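Local coordinates for cephalosporin acylase (Bacillus halodurans, PDB 2NLZ), which probably acts as an Ntn-hydrolase of the gamma-glutamyltranspeptidase family, perhaps hydrolysing the amide-linked acyl side chain of cephalosporins, at residues Leu75-Lys79 with Gly80-Gly84; Trp126-Leu129 with Ala130-Gly134; Pro483-Val487 with Asp488-Ala492. The protein carries 1 engineered substitution. One frame throughout, in Å; residues are numbered along the deposited sequence.

In chain order come the hairpin of contact 1, the helix end of contact 2 and the helix start of contact 3. Contacts 1 and 2 are neighbours, their centres 13 Å apart: helix 122-133 lies against strands 71-78 and 81-87, with the Y133 ring stacked on H83 and L129 packed on V76. Contact 3 is remote, its centre about 39 Å from that of contact 1 and about 46 Å from that of contact 2, and it opens helix 487-495. The first two thus record how a helix packs on the strands of the Ntn-type fold, whereas the third sits where a second subunit meets this one.

Contact 1. Residues Leu75-Lys79 with Gly80-Gly84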
# COMPACT_ATOMS: atom_id res chain seq x y z
N LEU D 75 5.72 10.17 -36.45
CA LEU D 75 4.48 9.77 -37.07
C LEU D 75 3.54 10.96 -36.96
O LEU D 75 3.16 11.36 -35.86
CB LEU D 75 3.88 8.53 -36.41
CG LEU D 75 4.38 7.17 -36.92
CD1 LEU D 75 3.74 6.01 -36.17
CD2 LEU D 75 4.12 7.03 -38.40
N VAL D 76 3.20 11.55 -38.10
CA VAL D 76 2.35 12.74 -38.10
C VAL D 76 1.04 12.48 -38.83
O VAL D 76 1.02 11.99 -39.96
CB VAL D 76 3.11 14.00 -38.63
CG1 VAL D 76 4.03 13.64 -39.77
CG2 VAL D 76 2.15 15.08 -39.06
N TRP D 77 -0.07 12.76 -38.15
CA TRP D 77 -1.39 12.64 -38.76
C TRP D 77 -1.89 14.01 -39.15
O TRP D 77 -2.10 14.87 -38.29
CB TRP D 77 -2.40 12.02 -37.81
CG TRP D 77 -3.76 11.83 -38.41
CD1 TRP D 77 -4.78 12.75 -38.49
CD2 TRP D 77 -4.28 10.62 -38.99
NE1 TRP D 77 -5.89 12.19 -39.09
CE2 TRP D 77 -5.61 10.88 -39.40
CE3 TRP D 77 -3.75 9.34 -39.20
CZ2 TRP D 77 -6.40 9.92 -40.01
CZ3 TRP D 77 -4.54 8.38 -39.81
CH2 TRP D 77 -5.85 8.68 -40.21
N THR D 78 -2.09 14.19 -40.44
CA THR D 78 -2.56 15.46 -40.97
C THR D 78 -3.30 15.19 -42.27
O THR D 78 -2.86 14.34 -43.07
CB THR D 78 -1.39 16.46 -41.15
OG1 THR D 78 -1.88 17.69 -41.69
CG2 THR D 78 -0.31 15.88 -42.06
N LYS D 79 -4.40 15.91 -42.47
CA LYS D 79 -5.31 15.76 -43.63
C LYS D 79 -5.78 14.31 -43.80
O LYS D 79 -5.67 13.74 -44.89
CB LYS D 79 -4.68 16.24 -44.96
CG LYS D 79 -3.48 17.21 -44.89
CD LYS D 79 -3.89 18.68 -44.92
CE LYS D 79 -2.65 19.57 -44.95
NZ LYS D 79 -2.98 21.01 -45.04
N GLY D 80 -6.27 13.72 -42.71
CA GLY D 80 -6.79 12.34 -42.72
C GLY D 80 -5.85 11.21 -43.13
O GLY D 80 -6.30 10.14 -43.52
N LYS D 81 -4.54 11.44 -43.00
CA LYS D 81 -3.53 10.49 -43.45
C LYS D 81 -2.35 10.42 -42.48
O LYS D 81 -1.87 11.45 -41.98
CB LYS D 81 -3.03 10.88 -44.85
CG LYS D 81 -2.24 9.82 -45.61
CD LYS D 81 -3.14 8.72 -46.18
CE LYS D 81 -2.64 8.21 -47.54
NZ LYS D 81 -1.17 7.93 -47.56
N LEU D 82 -1.88 9.21 -42.20
CA LEU D 82 -0.73 9.04 -41.34
C LEU D 82 0.55 9.04 -42.15
O LEU D 82 0.67 8.27 -43.11
CB LEU D 82 -0.84 7.76 -40.51
CG LEU D 82 0.27 7.63 -39.46
CD1 LEU D 82 0.01 8.51 -38.24
CD2 LEU D 82 0.47 6.20 -39.06
N HIS D 83 1.50 9.89 -41.77
CA HIS D 83 2.79 9.97 -42.45
C HIS D 83 3.96 9.59 -41.53
O HIS D 83 3.93 9.87 -40.34
CB HIS D 83 3.02 11.39 -42.99
CG HIS D 83 1.91 11.89 -43.86
ND1 HIS D 83 1.81 11.57 -45.19
CD2 HIS D 83 0.86 12.69 -43.58
CE1 HIS D 83 0.74 12.16 -45.70
NE2 HIS D 83 0.15 12.85 -44.74
N GLY D 84 4.99 8.96 -42.09
CA GLY D 84 6.15 8.57 -41.29
C GLY D 84 7.44 9.22 -41.73
O GLY D 84 7.82 9.12 -42.90
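V76 and H83 face each other as a well-formed hydrogen-bonded pair: V76 N reaches H83 O at 2.9 Å, and H83 N returns to V76 O at 2.8 Å. These bonds set the register of a local antiparallel pair whose strand segments, 75-78 and 81-84, run at 152° to each other. Nearer the turn the pairing of T78 with K81 is looser: T78 N donates to K81 O, while the bond from K81 N to T78 O is weak.

L75, W77 and L82 point to the same side of the hairpin, W77 and L82 as a non-hydrogen-bonded pair. With CG anti to the backbone N (chi1 -178°), the W77 indole swings across to the other strand. The K81 carbonyl carbon lies over one face of the ring, and W77 CZ2 comes within 3.4 Å of G80 C. The W77 and L82 side chains cross at about a right angle, W77 CE3 being 3.6 Å from L82 CB. L75 CD2 meets L82 CD2 at 3.8 Å. F425 lies against all three.

V76, T78 and H83 share the reverse side. T78 CG2 approaches H83 CD2 at 3.7 Å, while T78 OG1 bonds to N369.

K79 and G80 both have positive phi and psi, consistent with the type I' turn from T78 to K81, the tight two-residue connection of a classic beta hairpin.

Contact 2. Residues Trp126-Leu129 with Ala130-Gly134; sequences WAEL and AKMYG
A130 N donates to W126 O at 3.0 Å, the first of four successive i to i+4 bonds across this helical segment. The A130 N-H lies in the plane of the W126 carbonyl. K131 N follows with A127 O, at 2.8 Å and nearly straight, the angle at hydrogen being 173°. M132 N bonds to E128 O at 3.1 Å from well above the carbonyl plane, 37° out of it, and Y133 N meets L129 O at a similar tilt. Within 130-134, G134 N adds a bond to A130 O, so each amide N from A130 to G134 has a carbonyl partner.

This run of bonds is that of an alpha helix, here the last turns of helix 122-133, which rests on helix 47-61 through L129 and A130 and on strand 71-78 through L129 and Y133.

The side chains divide between local and more distant partners. E128 OE2 makes a salt bridge to K131 NZ at 3.5 Å. Bends at chi3 and chi4 bring the lysine's ammonium group round to the carboxylate, and the two side chains cross obliquely. K131 CE is as near to E128 OE2 as the nitrogen is, so the end of the lysine lies alongside this oxygen. The other carboxylate oxygen, E128 OE1, accepts the indole N-H of W251, so both oxygens are engaged. W126 NE1 likewise donates outside the segment, to Q375 OE1. M132 CG lies 3.6 Å above one face of the Y133 ring, offset toward the rim.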
# COMPACT_ATOMS: atom_id res chain seq x y z
N TRP D 126 13.53 18.40 -38.65
CA TRP D 126 12.81 19.59 -38.23
C TRP D 126 12.35 20.37 -39.45
O TRP D 126 11.17 20.62 -39.62
CB TRP D 126 13.68 20.49 -37.34
CG TRP D 126 14.18 19.88 -36.06
CD1 TRP D 126 13.61 18.85 -35.37
CD2 TRP D 126 15.33 20.28 -35.31
NE1 TRP D 126 14.35 18.57 -34.24
CE2 TRP D 126 15.41 19.44 -34.18
CE3 TRP D 126 16.31 21.27 -35.48
CZ2 TRP D 126 16.44 19.56 -33.23
CZ3 TRP D 126 17.33 21.38 -34.54
CH2 TRP D 126 17.38 20.53 -33.43
N ALA D 127 13.31 20.73 -40.30
CA ALA D 127 13.06 21.53 -41.50
C ALA D 127 12.02 20.92 -42.44
O ALA D 127 11.07 21.61 -42.85
CB ALA D 127 14.36 21.78 -42.24
N GLU D 128 12.20 19.64 -42.78
CA GLU D 128 11.27 18.93 -43.64
C GLU D 128 9.86 18.84 -43.06
O GLU D 128 8.87 18.88 -43.80
CB GLU D 128 11.78 17.53 -43.98
CG GLU D 128 12.42 17.41 -45.36
CD GLU D 128 11.42 17.37 -46.51
OE1 GLU D 128 10.35 16.77 -46.36
OE2 GLU D 128 11.73 17.95 -47.57
N LEU D 129 9.77 18.71 -41.74
CA LEU D 129 8.49 18.66 -41.06
C LEU D 129 7.78 20.01 -41.20
O LEU D 129 6.58 20.06 -41.43
CB LEU D 129 8.70 18.32 -39.59
CG LEU D 129 7.81 17.31 -38.87
CD1 LEU D 129 7.08 16.40 -39.83
CD2 LEU D 129 8.68 16.48 -37.94
N ALA D 130 8.56 21.08 -41.07
CA ALA D 130 8.04 22.45 -41.15
C ALA D 130 7.59 22.76 -42.57
O ALA D 130 6.46 23.22 -42.77
CB ALA D 130 9.10 23.44 -40.71
N LYS D 131 8.48 22.51 -43.53
CA LYS D 131 8.22 22.76 -44.94
C LYS D 131 6.96 22.04 -45.42
O LYS D 131 6.13 22.63 -46.10
CB LYS D 131 9.44 22.35 -45.78
CG LYS D 131 9.26 22.47 -47.31
CD LYS D 131 10.59 22.67 -48.06
CE LYS D 131 11.31 21.36 -48.39
NZ LYS D 131 10.74 20.69 -49.59
N MET D 132 6.80 20.78 -45.03
CA MET D 132 5.75 19.97 -45.61
C MET D 132 4.39 20.14 -44.94
O MET D 132 3.37 20.18 -45.63
CB MET D 132 6.17 18.50 -45.65
CG MET D 132 5.55 17.70 -46.80
SD MET D 132 6.58 17.57 -48.28
CE MET D 132 6.29 19.15 -49.10
N TYR D 133 4.36 20.25 -43.61
CA TYR D 133 3.08 20.24 -42.89
C TYR D 133 2.91 21.32 -41.83
O TYR D 133 1.87 21.36 -41.17
CB TYR D 133 2.80 18.86 -42.27
CG TYR D 133 2.79 17.74 -43.28
CD1 TYR D 133 1.76 17.63 -44.21
CD2 TYR D 133 3.83 16.80 -43.33
CE1 TYR D 133 1.74 16.61 -45.15
CE2 TYR D 133 3.82 15.77 -44.26
CZ TYR D 133 2.78 15.68 -45.17
OH TYR D 133 2.78 14.67 -46.10
N GLY D 134 3.90 22.18 -41.65
CA GLY D 134 3.79 23.27 -40.67
C GLY D 134 3.23 24.56 -41.24
O GLY D 134 3.23 24.75 -42.45

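Contact 3. Residues Pro483-Val487 with Asp488-Ala492; sequences PTFPV and DIAQA
The start of an alpha helix, with P486 at the N-cap position, brings the loop residues F485 and P486 against the first turn of helix 487-495. Two i to i+4 bonds establish that turn. A490 N donates to P486 O at 3.0 Å in the carbonyl plane, with 162° at the hydrogen, and Q491 N donates to V487 O at 2.9 Å.

Apolar groups close the turn from the loop side. F485 has CG anti to its own amide nitrogen (chi1 -166°), which turns the ring toward the first turn of the helix: CE1 reaches I489 CG2 at 3.8 Å, the side chains crossing at about a right angle, and CD1 touches A490 CB at 3.9 Å. A490 N lies at the ring's edge, while P486 CD sits over one face. Y297 of helix 294-314 meets this ring edge-to-face.

Polar ends turn to the second subunit, where D488 OD1 bonds to S9 OG and Q491 NE2 to L504 O; V487 also packs on P483 of that subunit. V487 and Q491 run side by side, pointing the same way, with V487 CG1 4.0 Å from Q491 OE1. P486 CG touches I489 CD1 at 3.8 Å.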
# COMPACT_ATOMS: atom_id res chain seq x y z
N PRO D 483 9.19 -1.37 -8.26
CA PRO D 483 8.86 -1.54 -6.84
C PRO D 483 7.36 -1.68 -6.60
O PRO D 483 6.94 -2.28 -5.60
CB PRO D 483 9.34 -0.23 -6.22
CG PRO D 483 10.43 0.22 -7.10
CD PRO D 483 10.06 -0.21 -8.48
N THR D 484 6.58 -1.13 -7.53
CA THR D 484 5.13 -1.08 -7.43
C THR D 484 4.48 -2.22 -8.23
O THR D 484 3.26 -2.35 -8.25
CB THR D 484 4.62 0.32 -7.85
OG1 THR D 484 3.19 0.33 -7.94
CG2 THR D 484 5.22 0.74 -9.20
N PHE D 485 5.30 -3.04 -8.88
CA PHE D 485 4.81 -4.28 -9.49
C PHE D 485 4.31 -5.22 -8.39
O PHE D 485 5.05 -5.50 -7.45
CB PHE D 485 5.91 -4.97 -10.29
CG PHE D 485 5.42 -6.05 -11.20
CD1 PHE D 485 5.28 -7.36 -10.75
CD2 PHE D 485 5.10 -5.76 -12.52
CE1 PHE D 485 4.81 -8.37 -11.60
CE2 PHE D 485 4.64 -6.76 -13.37
CZ PHE D 485 4.49 -8.07 -12.90
N PRO D 486 3.06 -5.69 -8.52
CA PRO D 486 2.43 -6.52 -7.50
C PRO D 486 3.26 -7.78 -7.16
O PRO D 486 3.60 -8.58 -8.05
CB PRO D 486 1.07 -6.85 -8.11
CG PRO D 486 1.20 -6.55 -9.56
CD PRO D 486 2.17 -5.44 -9.66
N VAL D 487 3.57 -7.92 -5.87
CA VAL D 487 4.57 -8.87 -5.37
C VAL D 487 4.12 -10.32 -5.48
O VAL D 487 4.92 -11.19 -5.84
CB VAL D 487 4.98 -8.54 -3.91
CG1 VAL D 487 6.00 -9.53 -3.37
CG2 VAL D 487 5.53 -7.12 -3.80
N ASP D 488 2.84 -10.58 -5.20
CA ASP D 488 2.30 -11.93 -5.36
C ASP D 488 2.48 -12.43 -6.79
O ASP D 488 2.90 -13.57 -7.00
CB ASP D 488 0.83 -11.99 -4.95
CG ASP D 488 0.21 -13.34 -5.23
OD1 ASP D 488 -0.75 -13.40 -6.02
OD2 ASP D 488 0.72 -14.35 -4.68
N ILE D 489 2.16 -11.57 -7.76
CA ILE D 489 2.28 -11.88 -9.19
C ILE D 489 3.73 -12.08 -9.60
O ILE D 489 4.07 -13.04 -10.31
CB ILE D 489 1.60 -10.81 -10.07
CG1 ILE D 489 0.07 -10.95 -9.94
CG2 ILE D 489 2.03 -10.95 -11.53
CD1 ILE D 489 -0.72 -9.75 -10.42
N ALA D 490 4.60 -11.19 -9.11
CA ALA D 490 6.03 -11.31 -9.33
C ALA D 490 6.53 -12.68 -8.92
O ALA D 490 7.18 -13.38 -9.71
CB ALA D 490 6.77 -10.25 -8.57
N GLN D 491 6.21 -13.08 -7.69
CA GLN D 491 6.67 -14.36 -7.17
C GLN D 491 6.01 -15.58 -7.84
O GLN D 491 6.62 -16.64 -7.92
CB GLN D 491 6.53 -14.39 -5.66
CG GLN D 491 7.65 -13.67 -4.98
CD GLN D 491 7.35 -13.38 -3.53
OE1 GLN D 491 6.20 -13.47 -3.09
NE2 GLN D 491 8.38 -13.03 -2.76
N ALA D 492 4.79 -15.41 -8.34
CA ALA D 492 4.15 -16.45 -9.12
C ALA D 492 4.86 -16.62 -10.47
O ALA D 492 4.94 -17.73 -11.01
CB ALA D 492 2.67 -16.15 -9.30